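Local coordinates for protein unsaturated glucuronyl hydrolase (Streptococcus agalactiae, PDB 2ZZR) that hydrolyses unsaturated hyaluronan, chondroitin and heparin disaccharides, releasing the unsaturated uronic acid from them, at residues Y277-N280 with R281-E284; G354-L357 with L358-G361; K34-K37 with Q38-I41; E316-K319 with Y320-E323. All blocks are in the same frame, centred on the assembly; numbering follows the deposited sequence. Where two conformers were deposited one is given.

All four contacts are local, each joining side chains three to five residues apart in the alpha-barrel chain. Contacts 1 and 4 sit where helices 265-280 and 304-318 run out into loops: a guanidinium stacks on a tyrosine in contact 1, and in contact 4 a water joins Tyr320 to Glu316, whose carboxylate also holds a salt bridge with Lys319. Contact 3 lies wholly within helix 25-46 and rests on backbone bonds and leucine packing. Contact 2, in a loop, has no hydrogen bond across its halves. Contacts 1 and 2 are mostly buried, contacts 3 and 4 partly so. Contacts 2 and 3 touch each other, Leu357 packing on Ala35, Gln38 and Leu39; the other pairs stay apart.

Contact 1: Y277-N280 with R281-E284; sequences YFLN and RLPE
Arg281 turns back on Tyr277 near the C-terminal end of helix 265-280 of the alpha-barrel, and its NH1 gives a hydrogen bond of 2.9 Å to Tyr277 O. The donor lies in the carbonyl plane on a lone pair, and the oxygen lies close to the guanidinium plane. That bond and the ring together fix the guanidinium: it stacks flat on the tyrosine, planes 8° apart, with CZ 3.6 Å from the ring centroid in a cation-pi contact. A chi1 of -178° swings the ring alongside the arginine chain. Glu9 forms a salt bridge with NH1, which would balance the charge, while Ser243 holds the tyrosine hydroxyl. The backbone adds two i to i+3 bonds, Arg281 N to Phe278 O at 3.0 Å and Leu282 N to Leu279 O at 3.2 Å. Beyond them lies apolar packing. Leu282 CD1 runs beside Leu279 CD2, the two side chains pointing the same way, and Met338 of helix 328-346 packs against both leucines. The Phe278 side chain lies about 7 Å from that of Arg246, a probable substrate-binding residue, which places this packing near the active site. Leu282 CD2 meets the Phe278 ring obliquely, 3.6 Å from CE2.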
ATOM      1  N   TYR A 277       5.052   6.834  15.486  1.00 15.11           N
ATOM      2  CA  TYR A 277       3.832   6.349  16.133  1.00 15.72           C
ATOM      3  C   TYR A 277       3.690   4.837  15.931  1.00 15.75           C
ATOM      4  O   TYR A 277       3.428   4.089  16.879  1.00 15.80           O
ATOM      5  CB  TYR A 277       2.632   7.093  15.560  1.00 16.08           C
ATOM      6  CG  TYR A 277       1.308   6.721  16.180  1.00 16.84           C
ATOM      7  CD1 TYR A 277       0.768   7.483  17.219  1.00 17.68           C
ATOM      8  CD2 TYR A 277       0.585   5.622  15.715  1.00 17.02           C
ATOM      9  CE1 TYR A 277      -0.464   7.144  17.790  1.00 18.38           C
ATOM     10  CE2 TYR A 277      -0.643   5.276  16.278  1.00 18.38           C
ATOM     11  CZ  TYR A 277      -1.155   6.037  17.314  1.00 18.34           C
ATOM     12  OH  TYR A 277      -2.372   5.696  17.869  1.00 18.76           O
ATOM     13  N   PHE A 278       3.887   4.402  14.687  1.00 15.54           N
ATOM     14  CA  PHE A 278       3.791   3.000  14.302  1.00 15.41           C
ATOM     15  C   PHE A 278       4.876   2.194  15.009  1.00 15.43           C
ATOM     16  O   PHE A 278       4.577   1.200  15.674  1.00 15.44           O
ATOM     17  CB  PHE A 278       3.907   2.896  12.772  1.00 15.26           C
ATOM     18  CG  PHE A 278       3.591   1.533  12.203  1.00 15.22           C
ATOM     19  CD1 PHE A 278       2.282   1.184  11.874  1.00 14.97           C
ATOM     20  CD2 PHE A 278       4.613   0.627  11.932  1.00 15.37           C
ATOM     21  CE1 PHE A 278       1.988  -0.072  11.319  1.00 15.41           C
ATOM     22  CE2 PHE A 278       4.328  -0.631  11.375  1.00 15.80           C
ATOM     23  CZ  PHE A 278       3.013  -0.974  11.067  1.00 15.09           C
ATOM     24  N   LEU A 279       6.128   2.649  14.904  1.00 15.21           N
ATOM     25  CA  LEU A 279       7.255   1.933  15.496  1.00 15.09           C
ATOM     26  C   LEU A 279       7.068   1.731  16.996  1.00 15.69           C
ATOM     27  O   LEU A 279       7.349   0.651  17.512  1.00 15.74           O
ATOM     28  CB  LEU A 279       8.575   2.660  15.225  1.00 15.27           C
ATOM     29  CG  LEU A 279       9.023   2.736  13.759  1.00 14.64           C
ATOM     30  CD1 LEU A 279      10.314   3.550  13.656  1.00 15.27           C
ATOM     31  CD2 LEU A 279       9.186   1.347  13.134  1.00 13.99           C
ATOM     32  N   ASN A 280       6.577   2.770  17.674  1.00 16.13           N
ATOM     33  CA  ASN A 280       6.396   2.742  19.130  1.00 16.62           C
ATOM     34  C   ASN A 280       5.325   1.761  19.596  1.00 17.43           C
ATOM     35  O   ASN A 280       5.285   1.384  20.775  1.00 17.71           O
ATOM     36  CB  ASN A 280       6.094   4.145  19.657  1.00 16.55           C
ATOM     37  CG  ASN A 280       7.326   5.027  19.694  1.00 15.84           C
ATOM     38  OD1 ASN A 280       8.450   4.538  19.627  1.00 18.04           O
ATOM     39  ND2 ASN A 280       7.119   6.330  19.810  1.00 16.11           N
ATOM     40  N   ARG A 281       4.469   1.347  18.667  1.00 17.72           N
ATOM     41  CA  ARG A 281       3.373   0.441  18.992  1.00 18.64           C
ATOM     42  C   ARG A 281       3.549  -0.970  18.429  1.00 19.10           C
ATOM     43  O   ARG A 281       2.635  -1.795  18.495  1.00 19.70           O
ATOM     44  CB  ARG A 281       2.041   1.070  18.595  1.00 18.51           C
ATOM     45  CG  ARG A 281       1.662   2.222  19.515  1.00 18.75           C
ATOM     46  CD  ARG A 281       0.686   3.195  18.886  1.00 19.43           C
ATOM     47  NE  ARG A 281       0.440   4.342  19.768  1.00 19.36           N
ATOM     48  CZ  ARG A 281       1.277   5.368  19.938  1.00 20.17           C
ATOM     49  NH1 ARG A 281       2.435   5.419  19.282  1.00 18.79           N
ATOM     50  NH2 ARG A 281       0.950   6.359  20.762  1.00 19.77           N
ATOM     51  N   LEU A 282       4.742  -1.243  17.899  1.00 19.11           N
ATOM     52  CA  LEU A 282       5.122  -2.589  17.467  1.00 19.85           C
ATOM     53  C   LEU A 282       5.447  -3.479  18.665  1.00 20.37           C
ATOM     54  O   LEU A 282       6.039  -3.007  19.640  1.00 20.55           O
ATOM     55  CB  LEU A 282       6.337  -2.544  16.529  1.00 19.55           C
ATOM     56  CG  LEU A 282       6.150  -1.910  15.147  1.00 19.82           C
ATOM     57  CD1 LEU A 282       7.468  -1.934  14.396  1.00 20.38           C
ATOM     58  CD2 LEU A 282       5.061  -2.607  14.338  1.00 19.47           C
ATOM     59  N   PRO A 283       5.072  -4.771  18.596  1.00 21.07           N
ATOM     60  CA  PRO A 283       5.403  -5.721  19.664  1.00 21.62           C
ATOM     61  C   PRO A 283       6.840  -6.231  19.572  1.00 22.23           C
ATOM     62  O   PRO A 283       7.620  -5.744  18.748  1.00 22.41           O
ATOM     63  CB  PRO A 283       4.427  -6.869  19.403  1.00 21.67           C
ATOM     64  CG  PRO A 283       4.301  -6.880  17.922  1.00 21.27           C
ATOM     65  CD  PRO A 283       4.300  -5.418  17.518  1.00 21.03           C
ATOM     66  N   GLU A 284       7.179  -7.217  20.405  1.00 22.82           N
ATOM     67  CA  GLU A 284       8.543  -7.740  20.503  1.00 23.38           C
ATOM     68  C   GLU A 284       9.171  -8.145  19.163  1.00 22.78           C
ATOM     69  O   GLU A 284      10.340  -7.838  18.916  1.00 22.87           O
ATOM     70  CB  GLU A 284       8.598  -8.909  21.501  1.00 23.88           C
ATOM     71  CG  GLU A 284       9.970  -9.151  22.135  1.00 27.30           C
ATOM     72  CD  GLU A 284      10.950  -9.863  21.214  1.00 31.48           C
ATOM     73  OE1 GLU A 284      10.514 -10.698  20.387  1.00 33.61           O
ATOM     74  OE2 GLU A 284      12.169  -9.588  21.322  1.00 34.20           O
TER

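Contact 2: G354-L357 with L358-G361; sequences GRPL and LLHG
Leu359 reaches back to two side chains at once in the loop between helix 328-346 and strand 361-362, lying against the Arg355 guanidinium and crossing the Pro356 ring at about a right angle. Both its methyls take part. CD1 comes within 3.7 Å of Arg355 NH1, while CD2 sits 3.9 Å above the guanidinium plane, displaced toward the rim, and also touches Pro356 CG at 3.7 Å. The arginine chain is bent at chi2 (-81°) and again at chi3 (-70°), which folds the guanidinium back over the loop toward the leucine. Pro356 directs its CB toward the following residues, and its CB and CG each lie 3.6 Å from Leu358 O. Leu357 packs on helix 25-46, and Leu358 on Tyr382 of helix 376-390, which sets the loop between these helices. Asp379 of the latter accepts from the backbone N of both leucines, one carboxylate oxygen for each, so the bend between the halves is held from outside. No hydrogen bond joins the two halves. CD2 covers part of one guanidinium face and CD1 lies beside NH1, while NE bonds to Asn348; the chemistry implies a cation divided between polar and apolar contacts.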
ATOM      1  N   GLY A 354      -2.597 -22.309  -4.027  1.00 24.15           N
ATOM      2  CA  GLY A 354      -3.460 -21.333  -3.363  1.00 22.67           C
ATOM      3  C   GLY A 354      -2.957 -20.713  -2.071  1.00 21.89           C
ATOM      4  O   GLY A 354      -3.618 -19.838  -1.514  1.00 21.77           O
ATOM      5  N   ARG A 355      -1.802 -21.161  -1.579  1.00 21.08           N
ATOM      6  CA  ARG A 355      -1.192 -20.556  -0.390  1.00 20.18           C
ATOM      7  C   ARG A 355      -0.721 -19.137  -0.725  1.00 19.31           C
ATOM      8  O   ARG A 355      -0.400 -18.849  -1.881  1.00 19.07           O
ATOM      9  CB  ARG A 355      -0.009 -21.390   0.120  1.00 20.43           C
ATOM     10  CG  ARG A 355      -0.367 -22.763   0.702  1.00 21.45           C
ATOM     11  CD  ARG A 355      -0.855 -22.709   2.136  1.00 22.32           C
ATOM     12  NE  ARG A 355       0.202 -22.372   3.094  1.00 23.32           N
ATOM     13  CZ  ARG A 355       0.066 -22.438   4.414  1.00 22.86           C
ATOM     14  NH1 ARG A 355       1.077 -22.108   5.205  1.00 23.33           N
ATOM     15  NH2 ARG A 355      -1.081 -22.838   4.948  1.00 23.40           N
ATOM     16  N   PRO A 356      -0.693 -18.244   0.285  1.00 18.54           N
ATOM     17  CA  PRO A 356      -0.182 -16.896   0.075  1.00 18.01           C
ATOM     18  C   PRO A 356       1.334 -16.851   0.274  1.00 17.78           C
ATOM     19  O   PRO A 356       1.928 -17.831   0.722  1.00 17.85           O
ATOM     20  CB  PRO A 356      -0.875 -16.096   1.178  1.00 18.13           C
ATOM     21  CG  PRO A 356      -1.002 -17.064   2.301  1.00 18.01           C
ATOM     22  CD  PRO A 356      -1.148 -18.443   1.674  1.00 18.65           C
ATOM     23  N   LEU A 357       1.953 -15.723  -0.058  1.00 17.43           N
ATOM     24  CA  LEU A 357       3.377 -15.539   0.199  1.00 17.20           C
ATOM     25  C   LEU A 357       3.624 -15.274   1.677  1.00 17.08           C
ATOM     26  O   LEU A 357       4.656 -15.670   2.232  1.00 17.03           O
ATOM     27  CB  LEU A 357       3.923 -14.374  -0.638  1.00 16.92           C
ATOM     28  CG  LEU A 357       3.705 -14.389  -2.153  1.00 17.05           C
ATOM     29  CD1 LEU A 357       4.445 -13.236  -2.789  1.00 16.52           C
ATOM     30  CD2 LEU A 357       4.160 -15.729  -2.762  1.00 17.66           C
ATOM     31  N   LEU A 358       2.655 -14.607   2.304  1.00 17.00           N
ATOM     32  CA  LEU A 358       2.780 -14.088   3.655  1.00 17.45           C
ATOM     33  C   LEU A 358       1.517 -14.425   4.448  1.00 17.79           C
ATOM     34  O   LEU A 358       0.404 -14.203   3.974  1.00 17.80           O
ATOM     35  CB  LEU A 358       2.985 -12.564   3.597  1.00 17.44           C
ATOM     36  CG  LEU A 358       3.257 -11.760   4.876  1.00 17.52           C
ATOM     37  CD1 LEU A 358       4.633 -12.050   5.461  1.00 17.76           C
ATOM     38  CD2 LEU A 358       3.108 -10.262   4.599  1.00 17.25           C
ATOM     39  N   LEU A 359       1.704 -14.960   5.651  1.00 18.34           N
ATOM     40  CA  LEU A 359       0.590 -15.360   6.505  1.00 18.80           C
ATOM     41  C   LEU A 359       0.247 -14.283   7.532  1.00 18.59           C
ATOM     42  O   LEU A 359       0.973 -13.303   7.677  1.00 18.43           O
ATOM     43  CB  LEU A 359       0.920 -16.677   7.216  1.00 19.31           C
ATOM     44  CG  LEU A 359       1.242 -17.909   6.358  1.00 20.69           C
ATOM     45  CD1 LEU A 359       1.828 -19.033   7.214  1.00 23.14           C
ATOM     46  CD2 LEU A 359       0.024 -18.395   5.596  1.00 22.28           C
ATOM     47  N   HIS A 360      -0.873 -14.479   8.226  1.00 18.42           N
ATOM     48  CA  HIS A 360      -1.263 -13.683   9.392  1.00 18.37           C
ATOM     49  C   HIS A 360      -1.527 -12.199   9.112  1.00 17.87           C
ATOM     50  O   HIS A 360      -0.980 -11.320   9.779  1.00 16.96           O
ATOM     51  CB  HIS A 360      -0.279 -13.886  10.560  1.00 18.69           C
ATOM     52  CG  HIS A 360       0.019 -15.326  10.847  1.00 20.58           C
ATOM     53  ND1 HIS A 360      -0.928 -16.193  11.352  1.00 22.21           N
ATOM     54  CD2 HIS A 360       1.151 -16.052  10.691  1.00 21.89           C
ATOM     55  CE1 HIS A 360      -0.389 -17.392  11.498  1.00 22.82           C
ATOM     56  NE2 HIS A 360       0.872 -17.334  11.103  1.00 23.25           N
ATOM     57  N   GLY A 361      -2.369 -11.946   8.114  1.00 17.58           N
ATOM     58  CA  GLY A 361      -2.921 -10.614   7.876  1.00 17.39           C
ATOM     59  C   GLY A 361      -4.337 -10.539   8.419  1.00 17.66           C
ATOM     60  O   GLY A 361      -4.913 -11.561   8.810  1.00 17.77           O
TER

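Contact 3: K34-K37 with Q38-I41; sequences KALK and QLYI
Leu36, Lys37 and Gln38 have the most surface buried here, on consecutive positions of helix 25-46 in the alpha-barrel; Leu36 and Lys37 meet the following turn, Gln38 the preceding one, all mainly through backbone. Leu36 O accepts from Tyr40 N at 2.9 Å, a regular i to i+4 bond. The same oxygen faces the Tyr40 ring edge near its plane, 3.1 Å from CD1. The leucine side chain also crosses that of Leu39 obliquely, with the two CD1 methyls 4.2 Å apart; helix 70-84 covers both, through Ala80, Tyr83 and Asn84 on Leu36 and Cys76 on Leu39. Lys37 O accepts from Ile41 N at 3.3 Å. Its CB points away from the next turn yet lies 3.2 Å from Gln38 N, and the chain beyond CG is extended. Gln38 N gives only a weak bond to Lys34 O, 3.4 Å long. Its CG stands anti to the backbone N (chi1 -168°) and the chain then bends at chi2, so that NE2 reaches Ile352 O in the loop beyond helix 328-346 and Asn42 OD1 one turn on in its own helix. Leu39 N reaches Ala35 O at 2.9 Å, and Gln38 CB lies 3.5 Å from that oxygen.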
ATOM      1  N   LYS A  34      11.863 -18.450  -2.274  1.00 20.77           N
ATOM      2  CA  LYS A  34      10.750 -19.159  -1.627  1.00 21.14           C
ATOM      3  C   LYS A  34       9.397 -18.581  -2.071  1.00 21.12           C
ATOM      4  O   LYS A  34       8.463 -19.330  -2.357  1.00 21.02           O
ATOM      5  CB  LYS A  34      10.889 -19.134  -0.101  1.00 20.75           C
ATOM      6  CG  LYS A  34       9.926 -20.078   0.644  1.00 21.04           C
ATOM      7  CD  LYS A  34      10.201 -20.138   2.140  1.00 21.73           C
ATOM      8  CE  LYS A  34       9.794 -18.852   2.845  1.00 21.39           C
ATOM      9  NZ  LYS A  34       9.841 -18.982   4.321  1.00 23.16           N
ATOM     10  N   ALA A  35       9.304 -17.251  -2.139  1.00 21.02           N
ATOM     11  CA  ALA A  35       8.093 -16.590  -2.633  1.00 20.94           C
ATOM     12  C   ALA A  35       7.790 -16.975  -4.080  1.00 21.05           C
ATOM     13  O   ALA A  35       6.639 -17.257  -4.429  1.00 20.96           O
ATOM     14  CB  ALA A  35       8.212 -15.065  -2.493  1.00 20.86           C
ATOM     15  N   LEU A  36       8.824 -17.000  -4.921  1.00 20.89           N
ATOM     16  CA  LEU A  36       8.654 -17.334  -6.336  1.00 21.44           C
ATOM     17  C   LEU A  36       8.179 -18.771  -6.566  1.00 21.52           C
ATOM     18  O   LEU A  36       7.377 -19.017  -7.465  1.00 21.65           O
ATOM     19  CB  LEU A  36       9.930 -17.038  -7.132  1.00 21.38           C
ATOM     20  CG  LEU A  36       9.891 -15.699  -7.874  1.00 21.50           C
ATOM     21  CD1 LEU A  36       9.597 -14.512  -6.937  1.00 21.75           C
ATOM     22  CD2 LEU A  36      11.175 -15.467  -8.659  1.00 22.05           C
ATOM     23  N   LYS A  37       8.658 -19.699  -5.741  1.00 21.86           N
ATOM     24  CA  LYS A  37       8.188 -21.088  -5.783  1.00 22.18           C
ATOM     25  C   LYS A  37       6.675 -21.151  -5.573  1.00 22.19           C
ATOM     26  O   LYS A  37       5.974 -21.881  -6.277  1.00 22.29           O
ATOM     27  CB  LYS A  37       8.905 -21.938  -4.736  1.00 22.52           C
ATOM     28  CG  LYS A  37      10.337 -22.301  -5.113  1.00 24.03           C
ATOM     29  CD  LYS A  37      11.012 -23.035  -3.983  1.00 26.53           C
ATOM     30  CE  LYS A  37      12.484 -23.275  -4.282  1.00 27.85           C
ATOM     31  NZ  LYS A  37      13.142 -23.916  -3.110  1.00 28.83           N
ATOM     32  N   GLN A  38       6.176 -20.361  -4.620  1.00 21.94           N
ATOM     33  CA  GLN A  38       4.732 -20.258  -4.391  1.00 21.79           C
ATOM     34  C   GLN A  38       4.011 -19.583  -5.561  1.00 21.96           C
ATOM     35  O   GLN A  38       2.929 -20.015  -5.952  1.00 21.88           O
ATOM     36  CB  GLN A  38       4.427 -19.531  -3.073  1.00 21.67           C
ATOM     37  CG  GLN A  38       2.954 -19.640  -2.628  1.00 21.11           C
ATOM     38  CD  GLN A  38       2.497 -21.087  -2.492  1.00 20.39           C
ATOM     39  OE1 GLN A  38       2.980 -21.821  -1.628  1.00 22.07           O
ATOM     40  NE2 GLN A  38       1.561 -21.501  -3.348  1.00 20.05           N
ATOM     41  N   LEU A  39       4.613 -18.536  -6.126  1.00 22.04           N
ATOM     42  CA  LEU A  39       4.012 -17.835  -7.263  1.00 22.40           C
ATOM     43  C   LEU A  39       3.859 -18.732  -8.487  1.00 23.03           C
ATOM     44  O   LEU A  39       2.834 -18.686  -9.166  1.00 23.17           O
ATOM     45  CB  LEU A  39       4.796 -16.566  -7.630  1.00 22.42           C
ATOM     46  CG  LEU A  39       4.708 -15.365  -6.674  1.00 22.16           C
ATOM     47  CD1 LEU A  39       5.448 -14.181  -7.280  1.00 21.94           C
ATOM     48  CD2 LEU A  39       3.256 -14.980  -6.366  1.00 21.66           C
ATOM     49  N   TYR A  40       4.871 -19.556  -8.758  1.00 23.46           N
ATOM     50  CA  TYR A  40       4.804 -20.478  -9.896  1.00 24.11           C
ATOM     51  C   TYR A  40       3.707 -21.527  -9.730  1.00 24.34           C
ATOM     52  O   TYR A  40       2.981 -21.826 -10.684  1.00 25.04           O
ATOM     53  CB  TYR A  40       6.163 -21.134 -10.150  1.00 24.08           C
ATOM     54  CG  TYR A  40       7.084 -20.277 -10.988  1.00 24.16           C
ATOM     55  CD1 TYR A  40       8.119 -19.553 -10.397  1.00 24.54           C
ATOM     56  CD2 TYR A  40       6.913 -20.177 -12.368  1.00 24.39           C
ATOM     57  CE1 TYR A  40       8.967 -18.761 -11.160  1.00 24.89           C
ATOM     58  CE2 TYR A  40       7.757 -19.388 -13.140  1.00 25.27           C
ATOM     59  CZ  TYR A  40       8.781 -18.681 -12.527  1.00 24.45           C
ATOM     60  OH  TYR A  40       9.627 -17.902 -13.280  1.00 24.57           O
ATOM     61  N   ILE A  41       3.588 -22.057  -8.515  1.00 24.57           N
ATOM     62  CA  ILE A  41       2.505 -22.971  -8.132  1.00 24.83           C
ATOM     63  C   ILE A  41       1.134 -22.298  -8.306  1.00 24.98           C
ATOM     64  O   ILE A  41       0.182 -22.922  -8.784  1.00 25.12           O
ATOM     65  CB  ILE A  41       2.712 -23.495  -6.684  1.00 24.77           C
ATOM     66  CG1 ILE A  41       3.889 -24.480  -6.639  1.00 24.61           C
ATOM     67  CG2 ILE A  41       1.438 -24.149  -6.122  1.00 25.02           C
ATOM     68  CD1 ILE A  41       4.338 -24.861  -5.247  1.00 25.07           C
TER

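Contact 4: E316-K319 with Y320-E323; sequences EMLK and YLPE
Met317 O takes two backbone donors near the end of helix 304-318 of the alpha-barrel: Tyr320 N at 2.9 Å and Leu321 N at 3.0 Å. They approach differently, Leu321 N in the carbonyl plane and Tyr320 N from 48° above it, so one oxygen closes an i to i+3 and an i to i+4 turn together. The Tyr320 ring folds back beside Glu316, its CG anti to the carbonyl carbon (chi1 -55°). Glu316 OE1 lies at the ring edge, in plane, 3.5 Å from CE1, and a water that donates to OE1 also bonds the tyrosine hydroxyl. Lys319 meets the carboxylate on its other oxygen, NZ forming a 2.8 Å salt bridge on the syn side of OE2; Arg388 forms a second salt bridge with the same oxygen. With two cations on one oxygen, the carboxylate is probably kept ionised. Higher up the lysine chain, CB rests over one ring face in a CH-pi contact, 4.1 Å from the Tyr320 centroid. Tyr259 of helix 245-262 adds an edge-to-face contact with this ring. Met317, bent at chi2 and chi3, crosses the tyrosine side chain at about a right angle and brings CE to 4.1 Å from Tyr320 CB.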
ATOM      1  N   GLU A 316      11.358   3.730   1.019  1.00 10.72           N
ATOM      2  CA  GLU A 316      11.177   4.860   0.108  1.00 11.32           C
ATOM      3  C   GLU A 316      11.643   6.198   0.694  1.00 11.52           C
ATOM      4  O   GLU A 316      12.415   6.920   0.058  1.00 11.71           O
ATOM      5  CB  GLU A 316       9.717   4.949  -0.355  1.00 11.26           C
ATOM      6  CG  GLU A 316       9.460   6.014  -1.426  1.00 11.11           C
ATOM      7  CD  GLU A 316      10.266   5.780  -2.707  1.00 12.06           C
ATOM      8  OE1 GLU A 316      10.509   6.774  -3.426  1.00 11.80           O
ATOM      9  OE2 GLU A 316      10.648   4.615  -2.996  1.00 10.25           O
ATOM     10  N   MET A 317      11.177   6.525   1.899  1.00 11.41           N
ATOM     11  CA  MET A 317      11.525   7.808   2.523  1.00 11.93           C
ATOM     12  C   MET A 317      13.031   7.967   2.743  1.00 11.83           C
ATOM     13  O   MET A 317      13.566   9.071   2.629  1.00 12.08           O
ATOM     14  CB  MET A 317      10.802   7.978   3.856  1.00 11.86           C
ATOM     15  CG  MET A 317      10.933   9.386   4.461  1.00 12.75           C
ATOM     16  SD  MET A 317       9.735  10.574   3.807  1.00 15.72           S
ATOM     17  CE  MET A 317      10.574  11.163   2.344  1.00 15.16           C
ATOM     18  N   LEU A 318      13.695   6.855   3.059  1.00 12.19           N
ATOM     19  CA  LEU A 318      15.131   6.840   3.341  0.50 12.48           C
ATOM     20  C   LEU A 318      15.975   7.250   2.140  1.00 12.56           C
ATOM     21  O   LEU A 318      17.140   7.636   2.290  1.00 12.58           O
ATOM     22  CB  LEU A 318      15.564   5.459   3.847  0.50 12.66           C
ATOM     23  CG  LEU A 318      15.848   5.281   5.347  0.50 13.36           C
ATOM     24  CD1 LEU A 318      15.142   6.305   6.244  0.50 13.37           C
ATOM     25  CD2 LEU A 318      15.543   3.855   5.779  0.50 11.96           C
ATOM     26  N   LYS A 319      15.389   7.172   0.948  1.00 12.70           N
ATOM     27  CA  LYS A 319      16.070   7.654  -0.262  1.00 13.02           C
ATOM     28  C   LYS A 319      16.304   9.165  -0.198  1.00 13.30           C
ATOM     29  O   LYS A 319      17.241   9.679  -0.816  1.00 13.64           O
ATOM     30  CB  LYS A 319      15.260   7.335  -1.522  1.00 12.90           C
ATOM     31  CG  LYS A 319      15.097   5.864  -1.800  1.00 12.25           C
ATOM     32  CD  LYS A 319      14.148   5.639  -2.950  1.00 10.82           C
ATOM     33  CE  LYS A 319      13.942   4.152  -3.212  1.00 11.72           C
ATOM     34  NZ  LYS A 319      12.973   3.956  -4.335  1.00 10.75           N
ATOM     35  N   TYR A 320      15.467   9.861   0.572  1.00 13.28           N
ATOM     36  CA  TYR A 320      15.425  11.323   0.583  1.00 13.65           C
ATOM     37  C   TYR A 320      15.815  11.944   1.914  1.00 13.61           C
ATOM     38  O   TYR A 320      16.286  13.085   1.956  1.00 13.52           O
ATOM     39  CB  TYR A 320      14.027  11.812   0.192  1.00 14.48           C
ATOM     40  CG  TYR A 320      13.572  11.253  -1.125  1.00 15.10           C
ATOM     41  CD1 TYR A 320      12.675  10.181  -1.180  1.00 15.85           C
ATOM     42  CD2 TYR A 320      14.066  11.767  -2.323  1.00 15.79           C
ATOM     43  CE1 TYR A 320      12.272   9.648  -2.399  1.00 15.23           C
ATOM     44  CE2 TYR A 320      13.670  11.238  -3.544  1.00 16.80           C
ATOM     45  CZ  TYR A 320      12.775  10.186  -3.571  1.00 17.21           C
ATOM     46  OH  TYR A 320      12.397   9.673  -4.791  1.00 19.05           O
ATOM     47  N   LEU A 321      15.589  11.209   2.999  1.00 13.65           N
ATOM     48  CA  LEU A 321      15.802  11.749   4.346  1.00 13.58           C
ATOM     49  C   LEU A 321      17.251  12.209   4.509  1.00 13.41           C
ATOM     50  O   LEU A 321      18.177  11.455   4.181  1.00 13.76           O
ATOM     51  CB  LEU A 321      15.464  10.692   5.399  1.00 13.39           C
ATOM     52  CG  LEU A 321      15.222  11.185   6.827  1.00 14.38           C
ATOM     53  CD1 LEU A 321      13.935  11.995   6.920  1.00 15.02           C
ATOM     54  CD2 LEU A 321      15.155   9.990   7.757  1.00 13.59           C
ATOM     55  N   PRO A 322      17.460  13.456   4.977  1.00 13.39           N
ATOM     56  CA  PRO A 322      18.835  13.914   5.209  1.00 13.29           C
ATOM     57  C   PRO A 322      19.674  13.000   6.101  1.00 13.46           C
ATOM     58  O   PRO A 322      19.187  12.462   7.109  1.00 12.91           O
ATOM     59  CB  PRO A 322      18.640  15.278   5.889  1.00 13.19           C
ATOM     60  CG  PRO A 322      17.347  15.767   5.334  1.00 13.56           C
ATOM     61  CD  PRO A 322      16.482  14.522   5.278  1.00 13.33           C
ATOM     62  N   GLU A 323      20.946  12.851   5.731  1.00 13.27           N
ATOM     63  CA  GLU A 323      21.905  12.081   6.518  1.00 13.68           C
ATOM     64  C   GLU A 323      22.015  12.586   7.955  1.00 13.70           C
ATOM     65  O   GLU A 323      22.328  11.815   8.858  1.00 13.95           O
ATOM     66  CB  GLU A 323      23.289  12.114   5.855  1.00 14.08           C
ATOM     67  CG  GLU A 323      23.415  11.174   4.655  1.00 14.04           C
ATOM     68  CD  GLU A 323      23.334   9.710   5.048  1.00 14.81           C
ATOM     69  OE1 GLU A 323      22.379   9.028   4.620  1.00 14.97           O
ATOM     70  OE2 GLU A 323      24.219   9.240   5.791  1.00 15.28           O
TER
HETATM   71  O   HOH W   1      11.793   7.027  -5.664  1.00 19.38           O